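PDB 4ZOC: Lin1840 protein from Listeria innocua serovar 6a, which probably acts as a family 3 beta-glucosidase that releases terminal non-reducing beta-D-glucose units in beta-1,2-glucan metabolism. Local coordinates for residues Ser59-Ser64 and Leu300-Thr305; Ser612-Glu617 and Glu622-Glu627. The protein carries 2 engineered substitutions. All coordinates share one frame; numbering follows the deposited sequence.

Interaction 1: residues Ser59-Ser64 and Leu300-Thr305; sequences SVLGSS and LEMMTT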
ATOM      1  N   SER A  59     -15.713   5.981 -34.455  1.00  8.32           N
ATOM      2  CA  SER A  59     -16.263   6.863 -33.421  1.00  8.72           C
ATOM      3  C   SER A  59     -15.483   8.164 -33.263  1.00  7.93           C
ATOM      4  O   SER A  59     -14.314   8.209 -33.518  1.00  9.67           O
ATOM      5  CB  SER A  59     -16.284   6.011 -32.078  1.00  8.82           C
ATOM      6  OG  SER A  59     -16.722   6.797 -30.968  1.00  9.72           O
ATOM      7  N   VAL A  60     -16.174   9.198 -32.767  1.00  8.51           N
ATOM      8  CA  VAL A  60     -15.655  10.427 -32.300  1.00  8.92           C
ATOM      9  C   VAL A  60     -15.681  10.503 -30.799  1.00 11.38           C
ATOM     10  O   VAL A  60     -16.676  10.124 -30.203  1.00 10.35           O
ATOM     11  CB  VAL A  60     -16.568  11.559 -32.810  1.00  8.88           C
ATOM     12  CG1 VAL A  60     -16.071  12.909 -32.330  1.00 11.89           C
ATOM     13  CG2 VAL A  60     -16.559  11.544 -34.323  1.00 11.99           C
ATOM     14  N   LEU A  61     -14.606  11.005 -30.166  1.00 11.36           N
ATOM     15  CA  LEU A  61     -14.799  11.404 -28.753  1.00 12.47           C
ATOM     16  C   LEU A  61     -14.498  12.862 -28.516  1.00  9.55           C
ATOM     17  O   LEU A  61     -13.581  13.453 -29.128  1.00  9.26           O
ATOM     18  CB  LEU A  61     -14.038  10.547 -27.766  1.00 18.68           C
ATOM     19  CG  LEU A  61     -12.610  11.010 -27.474  1.00 17.59           C
ATOM     20  CD1 LEU A  61     -12.083  10.216 -26.306  1.00 21.52           C
ATOM     21  CD2 LEU A  61     -11.872  10.692 -28.737  1.00 21.56           C
ATOM     22  N   GLY A  62     -15.340  13.466 -27.685  1.00  9.06           N
ATOM     23  CA  GLY A  62     -15.171  14.813 -27.315  1.00 10.87           C
ATOM     24  C   GLY A  62     -15.549  15.863 -28.385  1.00  9.56           C
ATOM     25  O   GLY A  62     -14.902  16.901 -28.478  1.00  9.68           O
ATOM     26  N   SER A  63     -16.600  15.580 -29.137  1.00  9.24           N
ATOM     27  CA  SER A  63     -17.275  16.645 -29.918  1.00 10.87           C
ATOM     28  C   SER A  63     -17.485  17.917 -29.041  1.00 13.10           C
ATOM     29  O   SER A  63     -17.702  17.814 -27.850  1.00 12.83           O
ATOM     30  CB  SER A  63     -18.597  16.172 -30.490  1.00 11.34           C
ATOM     31  OG  SER A  63     -19.291  17.230 -31.115  1.00 13.13           O
ATOM     32  N   SER A  64     -17.318  19.103 -29.640  1.00 12.73           N
ATOM     33  CA  SER A  64     -17.412  20.331 -28.880  1.00 14.26           C
ATOM     34  C   SER A  64     -18.795  20.880 -28.739  1.00 11.26           C
ATOM     35  O   SER A  64     -19.006  21.727 -27.864  1.00 13.58           O
ATOM     36  CB  SER A  64     -16.415  21.424 -29.405  1.00 14.79           C
ATOM     37  OG  SER A  64     -16.675  21.723 -30.757  1.00 14.21           O
ATOM     38  N   LEU A 300     -12.342  -1.082 -29.492  1.00 10.07           N
ATOM     39  CA  LEU A 300     -12.260   0.340 -29.943  1.00  8.39           C
ATOM     40  C   LEU A 300     -11.069   0.987 -29.306  1.00  8.64           C
ATOM     41  O   LEU A 300     -11.026   1.062 -28.067  1.00  9.08           O
ATOM     42  CB  LEU A 300     -13.581   1.041 -29.569  1.00  8.66           C
ATOM     43  CG  LEU A 300     -13.768   2.483 -30.053  1.00 10.04           C
ATOM     44  CD1 LEU A 300     -13.503   2.672 -31.567  1.00 10.34           C
ATOM     45  CD2 LEU A 300     -15.125   3.035 -29.572  1.00 10.30           C
ATOM     46  N   GLU A 301     -10.119   1.403 -30.134  1.00  8.33           N
ATOM     47  CA  GLU A 301      -8.854   1.978 -29.733  1.00  9.08           C
ATOM     48  C   GLU A 301      -8.981   3.487 -29.681  1.00  9.35           C
ATOM     49  O   GLU A 301      -9.237   4.138 -30.697  1.00 10.54           O
ATOM     50  CB  GLU A 301      -7.740   1.568 -30.688  1.00  9.58           C
ATOM     51  CG  GLU A 301      -6.377   2.162 -30.317  1.00  9.66           C
ATOM     52  CD  GLU A 301      -5.249   1.558 -31.010  1.00  8.87           C
ATOM     53  OE1 GLU A 301      -5.492   0.775 -31.951  1.00  9.81           O
ATOM     54  OE2 GLU A 301      -4.090   1.918 -30.653  1.00 10.60           O
ATOM     55  N   MET A 302      -8.855   4.021 -28.458  1.00 10.28           N
ATOM     56  CA  MET A 302      -9.077   5.426 -28.267  1.00  7.93           C
ATOM     57  C   MET A 302      -7.808   6.250 -28.585  1.00  8.76           C
ATOM     58  O   MET A 302      -6.846   6.304 -27.786  1.00  7.41           O
ATOM     59  CB  MET A 302      -9.489   5.678 -26.806  1.00  8.41           C
ATOM     60  CG  MET A 302      -9.750   7.148 -26.525  1.00  9.65           C
ATOM     61  SD  MET A 302     -10.231   7.575 -24.827  1.00  9.51           S
ATOM     62  CE  MET A 302     -11.808   6.731 -24.643  1.00  8.41           C
ATOM     63  N   MET A 303      -7.775   6.871 -29.785  1.00  9.31           N
ATOM     64  CA  MET A 303      -6.720   7.900 -30.137  1.00  9.90           C
ATOM     65  C   MET A 303      -5.279   7.456 -30.266  1.00  9.29           C
ATOM     66  O   MET A 303      -4.349   8.225 -30.243  1.00 10.89           O
ATOM     67  CB  MET A 303      -6.865   9.092 -29.230  1.00 11.18           C
ATOM     68  CG  MET A 303      -7.926  10.060 -29.759  1.00 11.83           C
ATOM     69  SD  MET A 303      -7.491  10.777 -31.397  1.00 13.61           S
ATOM     70  CE  MET A 303      -6.197  11.926 -30.927  1.00 14.27           C
ATOM     71  N   THR A 304      -5.115   6.171 -30.536  1.00  9.84           N
ATOM     72  CA  THR A 304      -3.828   5.585 -30.983  1.00  9.17           C
ATOM     73  C   THR A 304      -4.097   4.706 -32.208  1.00 10.44           C
ATOM     74  O   THR A 304      -5.263   4.439 -32.543  1.00 10.73           O
ATOM     75  CB  THR A 304      -3.040   4.863 -29.826  1.00  9.00           C
ATOM     76  OG1 THR A 304      -3.905   3.921 -29.136  1.00  9.10           O
ATOM     77  CG2 THR A 304      -2.531   5.891 -28.888  1.00  9.46           C
ATOM     78  N   THR A 305      -2.994   4.298 -32.845  1.00 12.09           N
ATOM     79  CA  THR A 305      -2.963   3.803 -34.168  1.00 13.33           C
ATOM     80  C   THR A 305      -2.460   2.380 -34.292  1.00 12.46           C
ATOM     81  O   THR A 305      -2.187   1.978 -35.393  1.00 16.20           O
ATOM     82  CB  THR A 305      -2.123   4.704 -35.061  1.00 16.12           C
ATOM     83  OG1 THR A 305      -0.782   4.725 -34.594  1.00 19.25           O
ATOM     84  CG2 THR A 305      -2.628   6.146 -35.058  1.00 16.47           C
TER
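L61 meets M302 and M303 through aliphatic carbons and sulfur, and none of the three brings a flat group to the contact. The one carboxylate of the two segments, that of E301, lies on the other side of its strand and is held through its oxygens. E301 OE2 accepts from T304 OG1 over a short 2.5 Å on its anti lone pair, the one away from OE1. Backbone N atoms at the start of helix 306-316 bind there as well, C306 at OE2 and Y307 at OE1. These bonds fix the rotation of the carboxylate and tie the strand to the helix that follows.

The contact itself is carried by the two branches of L61. L61 CD1 sits over the flat face of the CG-SD-CE unit of M302, 3.5 Å from M302 SD, with M302 CG and M302 CE equally far at 3.9 Å. The M302 chain is extended through chi1 and chi2 and turns only at chi3 (-64°), and it crosses L61 at about a right angle. L61 CD2 meets the next residue, 4.1 Å from M303 CG. L61 reaches both methionines with CG lodged between its backbone N and carbonyl carbon (chi1 88°). Toward the start of both segments, S59 CB touches L300 CD2 at 4.1 Å. The hydroxyl of S59 is engaged elsewhere, with V87 O and Q24 NE2.

No hydrogen bond joins the two segments. Strand 23-25 runs between them, and Q24 is touched by L61, L300 and M302. M302 also packs on F135 and on W271 of the glucose pocket, and its N is bonded to S269 OG. Such a buried meeting of next-but-one parallel strands, close to a bound sugar, is characteristic of the interior of the TIM-type barrel in the family 3 N-terminal domain.

Interaction 2: residues Ser612-Glu617 and Glu622-Glu627; sequences SSLPKE and ESLHVE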
ATOM      1  N   SER A 612     -36.408  -3.072  15.588  1.00 19.67           N
ATOM      2  CA  SER A 612     -37.396  -4.074  16.011  1.00 20.38           C
ATOM      3  C   SER A 612     -36.675  -5.393  16.283  1.00 21.23           C
ATOM      4  O   SER A 612     -35.586  -5.644  15.757  1.00 18.65           O
ATOM      5  CB  SER A 612     -38.445  -4.243  14.941  1.00 18.49           C
ATOM      6  OG  SER A 612     -39.092  -3.018  14.698  1.00 24.19           O
ATOM      7  N   SER A 613     -37.285  -6.215  17.150  1.00 25.09           N
ATOM      8  CA  SER A 613     -36.728  -7.487  17.548  1.00 22.35           C
ATOM      9  C   SER A 613     -36.314  -8.322  16.332  1.00 19.85           C
ATOM     10  O   SER A 613     -37.045  -8.395  15.368  1.00 24.25           O
ATOM     11  CB  SER A 613     -37.805  -8.253  18.386  1.00 27.35           C
ATOM     12  OG  SER A 613     -37.191  -9.118  19.309  1.00 37.00           O
ATOM     13  N   LEU A 614     -35.116  -8.917  16.398  1.00 18.87           N
ATOM     14  CA  LEU A 614     -34.548  -9.671  15.304  1.00 18.11           C
ATOM     15  C   LEU A 614     -34.507 -11.122  15.687  1.00 16.88           C
ATOM     16  O   LEU A 614     -34.297 -11.397  16.852  1.00 21.93           O
ATOM     17  CB  LEU A 614     -33.097  -9.216  14.999  1.00 18.35           C
ATOM     18  CG  LEU A 614     -32.907  -7.848  14.352  1.00 20.02           C
ATOM     19  CD1 LEU A 614     -31.446  -7.380  14.440  1.00 20.50           C
ATOM     20  CD2 LEU A 614     -33.365  -7.884  12.907  1.00 20.14           C
ATOM     21  N   PRO A 615     -34.624 -12.033  14.690  1.00 18.03           N
ATOM     22  CA  PRO A 615     -34.353 -13.452  15.008  1.00 23.26           C
ATOM     23  C   PRO A 615     -32.964 -13.697  15.570  1.00 20.85           C
ATOM     24  O   PRO A 615     -31.992 -13.015  15.214  1.00 20.14           O
ATOM     25  CB  PRO A 615     -34.480 -14.184  13.655  1.00 24.34           C
ATOM     26  CG  PRO A 615     -34.494 -13.103  12.598  1.00 21.67           C
ATOM     27  CD  PRO A 615     -34.910 -11.802  13.271  1.00 17.32           C
ATOM     28  N   LYS A 616     -32.877 -14.707  16.409  1.00 18.23           N
ATOM     29  CA  LYS A 616     -31.637 -15.126  16.987  1.00 22.29           C
ATOM     30  C   LYS A 616     -30.951 -16.120  16.021  1.00 16.75           C
ATOM     31  O   LYS A 616     -29.752 -16.294  16.089  1.00 15.58           O
ATOM     32  CB  LYS A 616     -31.877 -15.772  18.366  1.00 27.66           C
ATOM     33  CG  LYS A 616     -31.356 -14.965  19.525  1.00 38.94           C
ATOM     34  CD  LYS A 616     -29.874 -15.336  19.841  1.00 43.75           C
ATOM     35  CE  LYS A 616     -28.949 -15.516  18.610  1.00 42.15           C
ATOM     36  NZ  LYS A 616     -27.621 -14.877  18.759  1.00 44.73           N
ATOM     37  N   GLU A 617     -31.727 -16.738  15.123  1.00 15.85           N
ATOM     38  CA  GLU A 617     -31.226 -17.742  14.171  1.00 16.27           C
ATOM     39  C   GLU A 617     -31.818 -17.473  12.806  1.00 14.15           C
ATOM     40  O   GLU A 617     -32.855 -16.852  12.722  1.00 18.68           O
ATOM     41  CB  GLU A 617     -31.624 -19.144  14.648  1.00 20.62           C
ATOM     42  CG  GLU A 617     -30.921 -19.454  15.950  1.00 25.26           C
ATOM     43  CD  GLU A 617     -31.085 -20.863  16.410  1.00 34.99           C
ATOM     44  OE1 GLU A 617     -30.043 -21.493  16.599  1.00 39.92           O
ATOM     45  OE2 GLU A 617     -32.233 -21.350  16.523  1.00 42.15           O
ATOM     46  N   GLU A 622     -31.415 -17.729   3.722  1.00 15.01           N
ATOM     47  CA  GLU A 622     -32.536 -16.979   4.144  1.00 13.37           C
ATOM     48  C   GLU A 622     -32.138 -15.524   4.342  1.00 16.40           C
ATOM     49  O   GLU A 622     -31.031 -15.255   4.783  1.00 14.19           O
ATOM     50  CB  GLU A 622     -32.997 -17.548   5.453  1.00 14.37           C
ATOM     51  CG  GLU A 622     -34.284 -16.911   5.950  1.00 18.01           C
ATOM     52  CD  GLU A 622     -34.879 -17.623   7.165  1.00 21.57           C
ATOM     53  OE1 GLU A 622     -34.257 -18.462   7.867  1.00 16.71           O
ATOM     54  OE2 GLU A 622     -35.999 -17.292   7.440  1.00 31.15           O
ATOM     55  N   SER A 623     -33.072 -14.621   4.034  1.00 14.36           N
ATOM     56  CA  SER A 623     -32.891 -13.205   4.216  1.00 12.81           C
ATOM     57  C   SER A 623     -33.109 -12.829   5.665  1.00 13.05           C
ATOM     58  O   SER A 623     -33.912 -13.411   6.397  1.00 16.87           O
ATOM     59  CB  SER A 623     -33.867 -12.414   3.335  1.00 11.16           C
ATOM     60  OG  SER A 623     -33.583 -12.526   1.945  1.00 13.65           O
ATOM     61  N   LEU A 624     -32.386 -11.823   6.094  1.00 12.25           N
ATOM     62  CA  LEU A 624     -32.674 -11.145   7.306  1.00 12.51           C
ATOM     63  C   LEU A 624     -33.381  -9.844   7.037  1.00 14.80           C
ATOM     64  O   LEU A 624     -32.852  -8.948   6.313  1.00 14.46           O
ATOM     65  CB  LEU A 624     -31.380 -10.928   8.136  1.00 14.42           C
ATOM     66  CG  LEU A 624     -31.575 -10.265   9.475  1.00 15.04           C
ATOM     67  CD1 LEU A 624     -32.136 -11.241  10.484  1.00 17.68           C
ATOM     68  CD2 LEU A 624     -30.278  -9.620   9.957  1.00 19.42           C
ATOM     69  N   HIS A 625     -34.578  -9.710   7.632  1.00 16.98           N
ATOM     70  CA  HIS A 625     -35.360  -8.492   7.553  1.00 15.60           C
ATOM     71  C   HIS A 625     -35.152  -7.612   8.790  1.00 17.21           C
ATOM     72  O   HIS A 625     -35.379  -8.027   9.915  1.00 21.43           O
ATOM     73  CB  HIS A 625     -36.852  -8.762   7.331  1.00 20.78           C
ATOM     74  CG  HIS A 625     -37.116  -9.451   6.039  1.00 22.21           C
ATOM     75  ND1 HIS A 625     -37.329  -8.777   4.854  1.00 19.67           N
ATOM     76  CD2 HIS A 625     -37.146 -10.761   5.741  1.00 22.61           C
ATOM     77  CE1 HIS A 625     -37.518  -9.650   3.891  1.00 17.79           C
ATOM     78  NE2 HIS A 625     -37.379 -10.862   4.403  1.00 21.67           N
ATOM     79  N   VAL A 626     -34.710  -6.389   8.549  1.00 14.97           N
ATOM     80  CA  VAL A 626     -34.323  -5.471   9.608  1.00 15.24           C
ATOM     81  C   VAL A 626     -35.245  -4.278   9.535  1.00 16.69           C
ATOM     82  O   VAL A 626     -35.363  -3.603   8.479  1.00 18.89           O
ATOM     83  CB  VAL A 626     -32.851  -5.018   9.460  1.00 16.66           C
ATOM     84  CG1 VAL A 626     -32.506  -4.107  10.588  1.00 19.80           C
ATOM     85  CG2 VAL A 626     -31.907  -6.217   9.422  1.00 16.91           C
ATOM     86  N   GLU A 627     -35.963  -4.037  10.624  1.00 15.71           N
ATOM     87  CA  GLU A 627     -36.943  -2.967  10.670  1.00 16.21           C
ATOM     88  C   GLU A 627     -36.494  -1.933  11.656  1.00 14.01           C
ATOM     89  O   GLU A 627     -36.156  -2.250  12.799  1.00 16.41           O
ATOM     90  CB  GLU A 627     -38.330  -3.511  11.104  1.00 20.84           C
ATOM     91  CG  GLU A 627     -39.391  -2.420  11.180  1.00 21.75           C
ATOM     92  CD  GLU A 627     -40.717  -2.968  11.635  1.00 25.03           C
ATOM     93  OE1 GLU A 627     -41.579  -3.133  10.778  1.00 30.00           O
ATOM     94  OE2 GLU A 627     -40.854  -3.285  12.838  1.00 21.50           O
TER
HETATM   95  O   HOH W   1     -35.823  -5.627  12.895  1.00 18.59           O
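S612 and E627 meet where an antiparallel strand pair of the fibronectin type III-like beta-sandwich comes apart. The chain leaves strand 607-611 here and crosses to the other sheet, where K616 pairs with E718 through the backbone. The E627 side chain is extended, with CG anti to the backbone N (chi1 179°), and runs alongside S612. S612 OG donates to E627 OE2 at 2.6 Å, on the lone pair turned away from OE1. Beyond this point the side-chain contacts are made by carbon atoms. L614 and P615 both direct their side chains at strand 624-632. L614 CD2 lies against the strand backbone, 3.6 Å from H625 O and 4.1 Å from V626 CG2. The L614 and V626 side chains lie oblique to each other. P615 turns the CG-CD edge of its ring to L624, with P615 CG 3.7 Å from L624 CD1. L624 and V626 are buried and reach V703 and V705 of the facing sheet, so L614 and P615 pack at the margin of the sandwich core. The strand pairing ends with one direct bond, S612 N to E627 O at 2.9 Å, and one water, which accepts from E627 N and donates to S612 O.

Overall arrangement
Interaction 1 and interaction 2 belong to different domains and do not touch. Their centres are 51 Å apart and their nearest atoms about 39 Å apart, on opposite sides of the centre of the chain. Interaction 1 joins segments 236 residues apart, and all five of its touching residues are buried. Interaction 2 is local in sequence, its segments joined through strand 617-620, and partly exposed. In interaction 1 the side chain of M302 is about 6 Å from a bound beta-D-glucopyranose. A glucose pocket is lined by W271, W409 and E473. The side chain of L624 in interaction 2 is about 14 Å from the magnesium ion held by D648 and T650.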